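Local coordinates for protein putative thioesterase (Escherichia coli, PDB 5UGZ) that acts as a type II thioesterase that releases intermediates from the colibactin NRPS/PKS assembly line, probably by cleaving their thioester bonds, at residues L200-A205 with D212-W217; F123-R128 with F236-H241; A146-I151 with T169-I174. All blocks are in the same frame, centred on the assembly; numbering follows the deposited sequence.

Contacts 1 and 2 lie in the core and share one parallel sheet: strands 198-203 and 121-125 are neighbours in it, and the centres of the two contacts are about 10 Å apart. Contact 1 sets a strand leucine against an indole and a second leucine over an imidazole, while contact 2 sets a hydrogen-bonded serine and a glycine at a strand end against a short helix. They also touch directly, through a salt bridge between Glu213 OE2 and Arg128 NH2 (2.5 Å). Contact 3 joins two helices farther out, its centre about 26 Å from that of contact 1 and 21 Å from that of contact 2; its methionine-threonine packing grades into a solvent-facing rim.

Contact 1 (L200-A205 with D212-W217); sequences LFHGDA and DELLAW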
loop_
_atom_site.group_PDB
_atom_site.type_symbol
_atom_site.label_atom_id
_atom_site.label_comp_id
_atom_site.label_asym_id
_atom_site.label_seq_id
_atom_site.Cartn_x
_atom_site.Cartn_y
_atom_site.Cartn_z
ATOM N N LEU A 200 6.558 -9.111 -3.245
ATOM C CA LEU A 200 5.248 -8.879 -3.829
ATOM C C LEU A 200 4.265 -9.900 -3.273
ATOM O O LEU A 200 4.576 -11.095 -3.207
ATOM C CB LEU A 200 5.307 -8.971 -5.356
ATOM C CG LEU A 200 6.338 -8.097 -6.075
ATOM C CD1 LEU A 200 6.333 -8.425 -7.566
ATOM C CD2 LEU A 200 6.069 -6.609 -5.851
ATOM N N PHE A 201 3.093 -9.421 -2.858
ATOM C CA PHE A 201 2.019 -10.256 -2.330
ATOM C C PHE A 201 0.818 -10.189 -3.264
ATOM O O PHE A 201 0.418 -9.107 -3.700
ATOM C CB PHE A 201 1.587 -9.825 -0.922
ATOM C CG PHE A 201 2.629 -10.048 0.136
ATOM C CD1 PHE A 201 2.848 -11.301 0.650
ATOM C CD2 PHE A 201 3.365 -8.999 0.632
ATOM C CE1 PHE A 201 3.807 -11.515 1.621
ATOM C CE2 PHE A 201 4.316 -9.205 1.611
ATOM C CZ PHE A 201 4.537 -10.465 2.099
ATOM N N HIS A 202 0.237 -11.351 -3.547
ATOM C CA HIS A 202 -0.791 -11.485 -4.567
ATOM C C HIS A 202 -1.760 -12.575 -4.125
ATOM O O HIS A 202 -1.326 -13.637 -3.674
ATOM C CB HIS A 202 -0.138 -11.807 -5.923
ATOM C CG HIS A 202 -1.104 -11.964 -7.054
ATOM N ND1 HIS A 202 -1.926 -10.945 -7.477
ATOM C CD2 HIS A 202 -1.362 -13.019 -7.865
ATOM C CE1 HIS A 202 -2.663 -11.367 -8.490
ATOM N NE2 HIS A 202 -2.340 -12.624 -8.744
ATOM N N GLY A 203 -3.061 -12.292 -4.197
ATOM C CA GLY A 203 -4.077 -13.315 -4.033
ATOM C C GLY A 203 -4.492 -13.842 -5.388
ATOM O O GLY A 203 -4.911 -13.077 -6.259
ATOM N N ASP A 204 -4.373 -15.168 -5.570
ATOM C CA ASP A 204 -4.531 -15.756 -6.902
ATOM C C ASP A 204 -5.904 -15.477 -7.502
ATOM O O ASP A 204 -6.045 -15.461 -8.729
ATOM C CB ASP A 204 -4.283 -17.265 -6.857
ATOM C CG ASP A 204 -5.414 -18.023 -6.190
ATOM O OD1 ASP A 204 -5.555 -19.234 -6.450
ATOM O OD2 ASP A 204 -6.167 -17.409 -5.405
ATOM N N ALA A 205 -6.924 -15.272 -6.668
ATOM C CA ALA A 205 -8.262 -14.922 -7.131
ATOM C C ALA A 205 -8.488 -13.415 -7.202
ATOM O O ALA A 205 -9.631 -12.970 -7.348
ATOM C CB ALA A 205 -9.323 -15.564 -6.231
ATOM N N ASP A 212 0.423 -12.092 -14.254
ATOM C CA ASP A 212 1.402 -12.093 -15.331
ATOM C C ASP A 212 2.192 -10.791 -15.397
ATOM O O ASP A 212 3.319 -10.789 -15.894
ATOM C CB ASP A 212 0.689 -12.353 -16.659
ATOM C CG ASP A 212 -0.421 -11.346 -16.937
ATOM O OD1 ASP A 212 -0.672 -10.476 -16.066
ATOM O OD2 ASP A 212 -1.042 -11.427 -18.022
ATOM N N GLU A 213 1.630 -9.693 -14.893
ATOM C CA GLU A 213 2.225 -8.371 -15.047
ATOM C C GLU A 213 3.331 -8.087 -14.042
ATOM O O GLU A 213 4.128 -7.168 -14.265
ATOM C CB GLU A 213 1.155 -7.289 -14.894
ATOM C CG GLU A 213 0.317 -6.994 -16.117
ATOM C CD GLU A 213 -0.512 -5.726 -15.936
ATOM O OE1 GLU A 213 -0.651 -5.270 -14.782
ATOM O OE2 GLU A 213 -1.022 -5.182 -16.943
ATOM N N LEU A 214 3.378 -8.833 -12.936
ATOM C CA LEU A 214 4.244 -8.496 -11.814
ATOM C C LEU A 214 5.717 -8.667 -12.137
ATOM O O LEU A 214 6.563 -8.228 -11.352
ATOM C CB LEU A 214 3.859 -9.336 -10.594
ATOM C CG LEU A 214 2.454 -9.011 -10.083
ATOM C CD1 LEU A 214 2.002 -10.081 -9.157
ATOM C CD2 LEU A 214 2.419 -7.652 -9.398
ATOM N N LEU A 215 6.043 -9.273 -13.275
ATOM C CA LEU A 215 7.430 -9.352 -13.703
ATOM C C LEU A 215 8.006 -7.974 -14.019
ATOM O O LEU A 215 9.230 -7.796 -13.983
ATOM C CB LEU A 215 7.524 -10.286 -14.913
ATOM C CG LEU A 215 6.870 -11.653 -14.671
ATOM C CD1 LEU A 215 6.708 -12.440 -15.973
ATOM C CD2 LEU A 215 7.670 -12.446 -13.641
ATOM N N ALA A 216 7.149 -6.993 -14.317
ATOM C CA ALA A 216 7.577 -5.622 -14.544
ATOM C C ALA A 216 8.065 -4.940 -13.282
ATOM O O ALA A 216 8.470 -3.780 -13.348
ATOM C CB ALA A 216 6.434 -4.807 -15.141
ATOM N N TRP A 217 8.003 -5.614 -12.139
ATOM C CA TRP A 217 8.461 -5.045 -10.883
ATOM C C TRP A 217 9.967 -5.146 -10.699
ATOM O O TRP A 217 10.526 -4.390 -9.901
ATOM C CB TRP A 217 7.768 -5.756 -9.714
ATOM C CG TRP A 217 6.529 -5.093 -9.168
ATOM C CD1 TRP A 217 5.253 -5.570 -9.222
ATOM C CD2 TRP A 217 6.469 -3.866 -8.435
ATOM N NE1 TRP A 217 4.395 -4.711 -8.578
ATOM C CE2 TRP A 217 5.117 -3.656 -8.081
ATOM C CE3 TRP A 217 7.426 -2.924 -8.038
ATOM C CZ2 TRP A 217 4.694 -2.528 -7.358
ATOM C CZ3 TRP A 217 7.001 -1.796 -7.318
ATOM C CH2 TRP A 217 5.648 -1.613 -6.992
#
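Leu200 on strand 198-203 pushes its branched end against Trp217, and both methyls take part. Leu200 CD2 sits over the face of the indole, 3.5 Å from the centroid of the Trp217 five-membered ring and only 5° off the normal, a well-formed CH-pi contact. Leu200 CD1 lies over the rim on the same side, 3.5 Å from Trp217 CD1, and is also 4.0 Å from Leu214 CB. One leucine thus plugs the angle between two side chains of the 3-10 segment 212-217. The indole is brought under these methyls by a chi1 of -95°, well away from a staggered position, and its edge meets Leu214 O in plane; that same carbonyl accepts the Trp217 N-H at 3.1 Å between N and O, closing the 3-10 turn. Were Trp217 replaced by an alanine, the Leu200 methyls would probably lose the flat surface they rest on, and Cys127 O the indole N-H it now accepts.

Phe201, next along the strand, turns to the other side of the sheet. His202 comes back to this side: with CG anti to the backbone N (chi1 -180°), its imidazole lies where Leu214 CD1 can settle over one face, 4.2 Å from His202 CG. This is a lighter contact than the leucine-indole one.

Around these groups the sheet continues on both flanks. Leu200 and His202 bond through their backbones to strand 225-230, Phe201 to strand 121-125, and the Trp217 ring also stacks with Phe124, so the 3-10 segment packs over adjoining strands of the central sheet.

Contact 2 (F123-R128 with F236-H241); sequences FFSGCR and FFVDKH
Two side-chain torsions bring Ser125 and Phe237 together. In Ser125, OG stands opposite the backbone N (chi1 -173°) and leaves the end of strand 121-125 heading for the short helix 237-240. In Phe237, CG takes the crowded position between backbone N and carbonyl carbon (chi1 72°), which swings the ring back to the strand although its CB sets off to one side. The far end of the ring makes the contact: Phe237 CZ comes within 3.3 Å of Ser125 OG and Phe237 CE1 within 3.5 Å of it, the hydroxyl arriving obliquely. That hydroxyl is also hydrogen-bonded to His97 ND1, its polar partner. Val238 CG2 adds a looser touch, 4.1 Å from Ser125 OG.

Gly126 meets the ring edge near its plane, its N 4.1 Å from Phe237 CZ. The chain turns here with positive phi (51°), and any CB would have pointed at the ring. At the start of the helix, the N-cap residue Phe236 accepts at its O from both Asp239 N and Lys240 N, at 3.1 and 3.2 Å.

The Phe237 ring meets His97 edge-to-face and lies against Phe230 with nearly parallel planes. The contact therefore gathers the ends of strands 91-97, 121-125, 198-203 and 225-230 beneath helix 237-240, close to a probable nucleophile elbow at Ser98, consistent with the alpha/beta-hydrolase fold.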
loop_
_atom_site.group_PDB
_atom_site.type_symbol
_atom_site.label_atom_id
_atom_site.label_comp_id
_atom_site.label_asym_id
_atom_site.label_seq_id
_atom_site.Cartn_x
_atom_site.Cartn_y
_atom_site.Cartn_z
ATOM N N PHE A 123 7.650 -3.918 0.483
ATOM C CA PHE A 123 6.586 -4.889 0.257
ATOM C C PHE A 123 5.479 -4.196 -0.516
ATOM O O PHE A 123 4.940 -3.188 -0.054
ATOM C CB PHE A 123 6.051 -5.447 1.584
ATOM C CG PHE A 123 7.114 -6.011 2.478
ATOM C CD1 PHE A 123 7.471 -7.348 2.392
ATOM C CD2 PHE A 123 7.775 -5.201 3.393
ATOM C CE1 PHE A 123 8.453 -7.878 3.213
ATOM C CE2 PHE A 123 8.768 -5.718 4.209
ATOM C CZ PHE A 123 9.109 -7.065 4.115
ATOM N N PHE A 124 5.153 -4.713 -1.693
ATOM C CA PHE A 124 4.055 -4.189 -2.497
ATOM C C PHE A 124 3.018 -5.292 -2.591
ATOM O O PHE A 124 3.224 -6.294 -3.284
ATOM C CB PHE A 124 4.514 -3.731 -3.879
ATOM C CG PHE A 124 5.620 -2.708 -3.841
ATOM C CD1 PHE A 124 5.379 -1.425 -3.369
ATOM C CD2 PHE A 124 6.903 -3.028 -4.256
ATOM C CE1 PHE A 124 6.395 -0.484 -3.320
ATOM C CE2 PHE A 124 7.914 -2.083 -4.202
ATOM C CZ PHE A 124 7.654 -0.812 -3.734
ATOM N N SER A 125 1.914 -5.101 -1.884
ATOM C CA SER A 125 0.858 -6.086 -1.778
ATOM C C SER A 125 -0.318 -5.682 -2.666
ATOM O O SER A 125 -0.707 -4.509 -2.710
ATOM C CB SER A 125 0.443 -6.214 -0.312
ATOM O OG SER A 125 -0.467 -7.260 -0.105
ATOM N N GLY A 126 -0.864 -6.657 -3.389
ATOM C CA GLY A 126 -2.026 -6.403 -4.234
ATOM C C GLY A 126 -1.843 -5.221 -5.159
ATOM O O GLY A 126 -2.756 -4.403 -5.325
ATOM N N CYS A 127 -0.667 -5.109 -5.762
ATOM C CA CYS A 127 -0.246 -3.878 -6.419
ATOM C C CYS A 127 0.413 -4.233 -7.740
ATOM O O CYS A 127 1.464 -4.871 -7.749
ATOM C CB CYS A 127 0.720 -3.099 -5.523
ATOM S SG CYS A 127 1.014 -1.429 -6.082
ATOM N N ARG A 128 -0.200 -3.814 -8.846
ATOM C CA ARG A 128 0.400 -3.972 -10.163
ATOM C C ARG A 128 1.616 -3.053 -10.291
ATOM O O ARG A 128 1.754 -2.084 -9.538
ATOM C CB ARG A 128 -0.638 -3.681 -11.249
ATOM C CG ARG A 128 -1.820 -4.681 -11.224
ATOM C CD ARG A 128 -2.978 -4.335 -12.180
ATOM N NE ARG A 128 -2.571 -4.187 -13.583
ATOM C CZ ARG A 128 -3.411 -4.191 -14.620
ATOM N NH1 ARG A 128 -4.721 -4.355 -14.436
ATOM N NH2 ARG A 128 -2.936 -4.033 -15.849
ATOM N N PHE A 236 -8.564 -8.850 -0.799
ATOM C CA PHE A 236 -8.439 -8.533 0.615
ATOM C C PHE A 236 -7.867 -9.693 1.408
ATOM O O PHE A 236 -8.145 -9.823 2.604
ATOM C CB PHE A 236 -9.786 -8.073 1.169
ATOM C CG PHE A 236 -10.183 -6.715 0.676
ATOM C CD1 PHE A 236 -9.971 -5.596 1.459
ATOM C CD2 PHE A 236 -10.728 -6.553 -0.582
ATOM C CE1 PHE A 236 -10.313 -4.362 1.009
ATOM C CE2 PHE A 236 -11.070 -5.306 -1.045
ATOM C CZ PHE A 236 -10.856 -4.209 -0.250
ATOM N N PHE A 237 -7.050 -10.528 0.750
ATOM C CA PHE A 237 -6.205 -11.476 1.462
ATOM C C PHE A 237 -5.342 -10.774 2.499
ATOM O O PHE A 237 -4.991 -11.380 3.514
ATOM C CB PHE A 237 -5.319 -12.243 0.475
ATOM C CG PHE A 237 -4.221 -11.410 -0.113
ATOM C CD1 PHE A 237 -3.073 -11.135 0.618
ATOM C CD2 PHE A 237 -4.336 -10.890 -1.383
ATOM C CE1 PHE A 237 -2.071 -10.358 0.096
ATOM C CE2 PHE A 237 -3.335 -10.119 -1.911
ATOM C CZ PHE A 237 -2.200 -9.853 -1.168
ATOM N N VAL A 238 -4.993 -9.498 2.271
ATOM C CA VAL A 238 -4.136 -8.770 3.213
ATOM C C VAL A 238 -4.772 -8.690 4.599
ATOM O O VAL A 238 -4.067 -8.601 5.613
ATOM C CB VAL A 238 -3.793 -7.362 2.668
ATOM C CG1 VAL A 238 -5.011 -6.435 2.749
ATOM C CG2 VAL A 238 -2.590 -6.753 3.408
ATOM N N ASP A 239 -6.100 -8.695 4.675
ATOM C CA ASP A 239 -6.769 -8.721 5.970
ATOM C C ASP A 239 -7.089 -10.136 6.409
ATOM O O ASP A 239 -6.867 -10.485 7.570
ATOM C CB ASP A 239 -8.081 -7.924 5.949
ATOM C CG ASP A 239 -7.880 -6.444 5.706
ATOM O OD1 ASP A 239 -7.229 -5.767 6.531
ATOM O OD2 ASP A 239 -8.404 -5.955 4.689
ATOM N N LYS A 240 -7.607 -10.957 5.495
ATOM C CA LYS A 240 -8.074 -12.286 5.875
ATOM C C LYS A 240 -6.918 -13.186 6.278
ATOM O O LYS A 240 -7.054 -13.999 7.201
ATOM C CB LYS A 240 -8.874 -12.918 4.731
ATOM C CG LYS A 240 -9.558 -14.225 5.140
ATOM C CD LYS A 240 -10.323 -14.859 4.003
ATOM C CE LYS A 240 -11.159 -16.014 4.507
ATOM N NZ LYS A 240 -11.629 -16.887 3.389
ATOM N N HIS A 241 -5.784 -13.064 5.607
ATOM C CA HIS A 241 -4.602 -13.863 5.904
ATOM C C HIS A 241 -3.465 -12.984 6.403
ATOM O O HIS A 241 -2.287 -13.234 6.130
ATOM C CB HIS A 241 -4.182 -14.673 4.682
ATOM C CG HIS A 241 -5.291 -15.496 4.105
ATOM N ND1 HIS A 241 -6.034 -16.379 4.862
ATOM C CD2 HIS A 241 -5.788 -15.570 2.848
ATOM C CE1 HIS A 241 -6.940 -16.960 4.095
ATOM N NE2 HIS A 241 -6.814 -16.485 2.870
#

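Contact 3 (A146-I151 with T169-I174); sequences AFMEEI and TIFTPI
Met148 and Thr172 form the tight part of this helix-to-helix contact, where the two backbones come nearest. The methionine chain leaves its helix with CG beside the backbone N (chi1 -64°) and folds again at chi2 (-59°) and chi3, so it lies across the threonine instead of reaching straight past it. Met148 CG packs 3.4 Å from Thr172 OG1 and the sulfur follows, with Met148 SD 3.6 Å from that oxygen; the methyl Thr172 CG2 sits 4.1 Å from Met148 CG. The hydroxyl is not left bare among these apolar atoms: Thr172 OG1 gives its hydrogen bond to Met168 O, one turn back in its own helix, and this bond satisfies it while it packs against methylene and sulfur.

Toward Phe171 the packing slackens. Here just the methyl end of the methionine makes contact, Met148 CE lying 4.0 Å from Phe171 CE2 and approaching the ring obliquely, and the phenylalanine is itself partly exposed. The outer faces of the helices carry exposed residues, Thr169, Ile170 and Pro173 on one and Glu149 on the other. Pro173 has no N-H to give to the turn before it, and the helix is kinked there; Ile174 N makes a weak bond to Phe171 O.

Met148 and Ile151 both also touch Ile175 of helix 165-183. Helices 144-154 and 165-183 are inserted between strands 121-125 and 198-203, away from the centre of the chain, an arrangement consistent with the helical lid of alpha/beta-hydrolase thioesterases.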
loop_
_atom_site.group_PDB
_atom_site.type_symbol
_atom_site.label_atom_id
_atom_site.label_comp_id
_atom_site.label_asym_id
_atom_site.label_seq_id
_atom_site.Cartn_x
_atom_site.Cartn_y
_atom_site.Cartn_z
ATOM N N ALA A 146 -23.437 4.683 -8.761
ATOM C CA ALA A 146 -22.892 3.781 -9.771
ATOM C C ALA A 146 -21.451 3.371 -9.460
ATOM O O ALA A 146 -21.054 2.233 -9.738
ATOM C CB ALA A 146 -22.979 4.443 -11.144
ATOM N N PHE A 147 -20.655 4.286 -8.900
ATOM C CA PHE A 147 -19.287 3.961 -8.505
ATOM C C PHE A 147 -19.268 2.823 -7.488
ATOM O O PHE A 147 -18.615 1.795 -7.697
ATOM C CB PHE A 147 -18.606 5.216 -7.943
ATOM C CG PHE A 147 -17.222 4.977 -7.400
ATOM C CD1 PHE A 147 -16.126 4.906 -8.253
ATOM C CD2 PHE A 147 -17.011 4.844 -6.035
ATOM C CE1 PHE A 147 -14.842 4.682 -7.754
ATOM C CE2 PHE A 147 -15.730 4.620 -5.530
ATOM C CZ PHE A 147 -14.646 4.543 -6.392
ATOM N N MET A 148 -20.009 2.975 -6.389
ATOM C CA MET A 148 -19.959 1.982 -5.323
ATOM C C MET A 148 -20.480 0.629 -5.783
ATOM O O MET A 148 -19.994 -0.407 -5.314
ATOM C CB MET A 148 -20.744 2.468 -4.112
ATOM C CG MET A 148 -20.158 3.722 -3.475
ATOM S SD MET A 148 -18.463 3.472 -2.915
ATOM C CE MET A 148 -18.706 2.166 -1.715
ATOM N N GLU A 149 -21.468 0.610 -6.682
ATOM C CA GLU A 149 -21.915 -0.661 -7.235
ATOM C C GLU A 149 -20.810 -1.296 -8.066
ATOM O O GLU A 149 -20.597 -2.512 -8.008
ATOM C CB GLU A 149 -23.193 -0.465 -8.057
ATOM C CG GLU A 149 -24.397 0.037 -7.240
ATOM C CD GLU A 149 -25.696 0.126 -8.049
ATOM O OE1 GLU A 149 -26.211 -0.930 -8.475
ATOM O OE2 GLU A 149 -26.211 1.251 -8.257
ATOM N N GLU A 150 -20.064 -0.484 -8.811
ATOM C CA GLU A 150 -19.000 -1.046 -9.636
ATOM C C GLU A 150 -17.862 -1.601 -8.789
ATOM O O GLU A 150 -17.269 -2.625 -9.143
ATOM C CB GLU A 150 -18.466 -0.001 -10.605
ATOM C CG GLU A 150 -17.420 -0.564 -11.537
ATOM C CD GLU A 150 -17.967 -1.652 -12.457
ATOM O OE1 GLU A 150 -19.186 -1.660 -12.743
ATOM O OE2 GLU A 150 -17.175 -2.501 -12.905
ATOM N N ILE A 151 -17.511 -0.932 -7.689
ATOM C CA ILE A 151 -16.351 -1.418 -6.949
ATOM C C ILE A 151 -16.740 -2.591 -6.061
ATOM O O ILE A 151 -15.905 -3.456 -5.779
ATOM C CB ILE A 151 -15.657 -0.294 -6.153
ATOM C CG1 ILE A 151 -16.535 0.236 -5.023
ATOM C CG2 ILE A 151 -15.187 0.828 -7.092
ATOM C CD1 ILE A 151 -15.757 1.095 -4.036
ATOM N N THR A 169 -22.852 6.484 3.147
ATOM C CA THR A 169 -22.862 7.932 2.959
ATOM C C THR A 169 -21.517 8.555 3.345
ATOM O O THR A 169 -20.884 9.239 2.536
ATOM C CB THR A 169 -24.008 8.557 3.770
ATOM O OG1 THR A 169 -25.215 7.810 3.564
ATOM C CG2 THR A 169 -24.247 9.990 3.322
ATOM N N ILE A 170 -21.062 8.321 4.582
ATOM C CA ILE A 170 -19.818 8.933 5.051
ATOM C C ILE A 170 -18.611 8.336 4.339
ATOM O O ILE A 170 -17.601 9.015 4.150
ATOM C CB ILE A 170 -19.676 8.787 6.582
ATOM C CG1 ILE A 170 -19.371 7.338 6.946
ATOM C CG2 ILE A 170 -20.945 9.240 7.288
ATOM C CD1 ILE A 170 -18.119 7.152 7.772
ATOM N N PHE A 171 -18.693 7.075 3.925
ATOM C CA PHE A 171 -17.533 6.363 3.405
ATOM C C PHE A 171 -17.289 6.638 1.927
ATOM O O PHE A 171 -16.141 6.640 1.479
ATOM C CB PHE A 171 -17.733 4.869 3.650
ATOM C CG PHE A 171 -16.720 3.984 2.996
ATOM C CD1 PHE A 171 -15.394 4.005 3.394
ATOM C CD2 PHE A 171 -17.108 3.081 2.021
ATOM C CE1 PHE A 171 -14.458 3.159 2.802
ATOM C CE2 PHE A 171 -16.187 2.237 1.430
ATOM C CZ PHE A 171 -14.861 2.278 1.818
ATOM N N THR A 172 -18.338 6.880 1.157
ATOM C CA THR A 172 -18.176 6.956 -0.293
ATOM C C THR A 172 -17.189 8.025 -0.740
ATOM O O THR A 172 -16.302 7.711 -1.554
ATOM C CB THR A 172 -19.556 7.135 -0.924
ATOM O OG1 THR A 172 -20.232 5.876 -0.875
ATOM C CG2 THR A 172 -19.427 7.593 -2.376
ATOM N N PRO A 173 -17.266 9.275 -0.273
ATOM C CA PRO A 173 -16.286 10.282 -0.719
ATOM C C PRO A 173 -14.845 9.863 -0.495
ATOM O O PRO A 173 -13.974 10.208 -1.297
ATOM C CB PRO A 173 -16.640 11.514 0.122
ATOM C CG PRO A 173 -18.024 11.296 0.566
ATOM C CD PRO A 173 -18.229 9.824 0.693
ATOM N N ILE A 174 -14.568 9.128 0.581
ATOM C CA ILE A 174 -13.191 8.779 0.915
ATOM C C ILE A 174 -12.625 7.780 -0.093
ATOM O O ILE A 174 -11.569 8.017 -0.684
ATOM C CB ILE A 174 -13.115 8.252 2.358
ATOM C CG1 ILE A 174 -13.472 9.381 3.341
ATOM C CG2 ILE A 174 -11.744 7.698 2.648
ATOM C CD1 ILE A 174 -14.033 8.869 4.655
#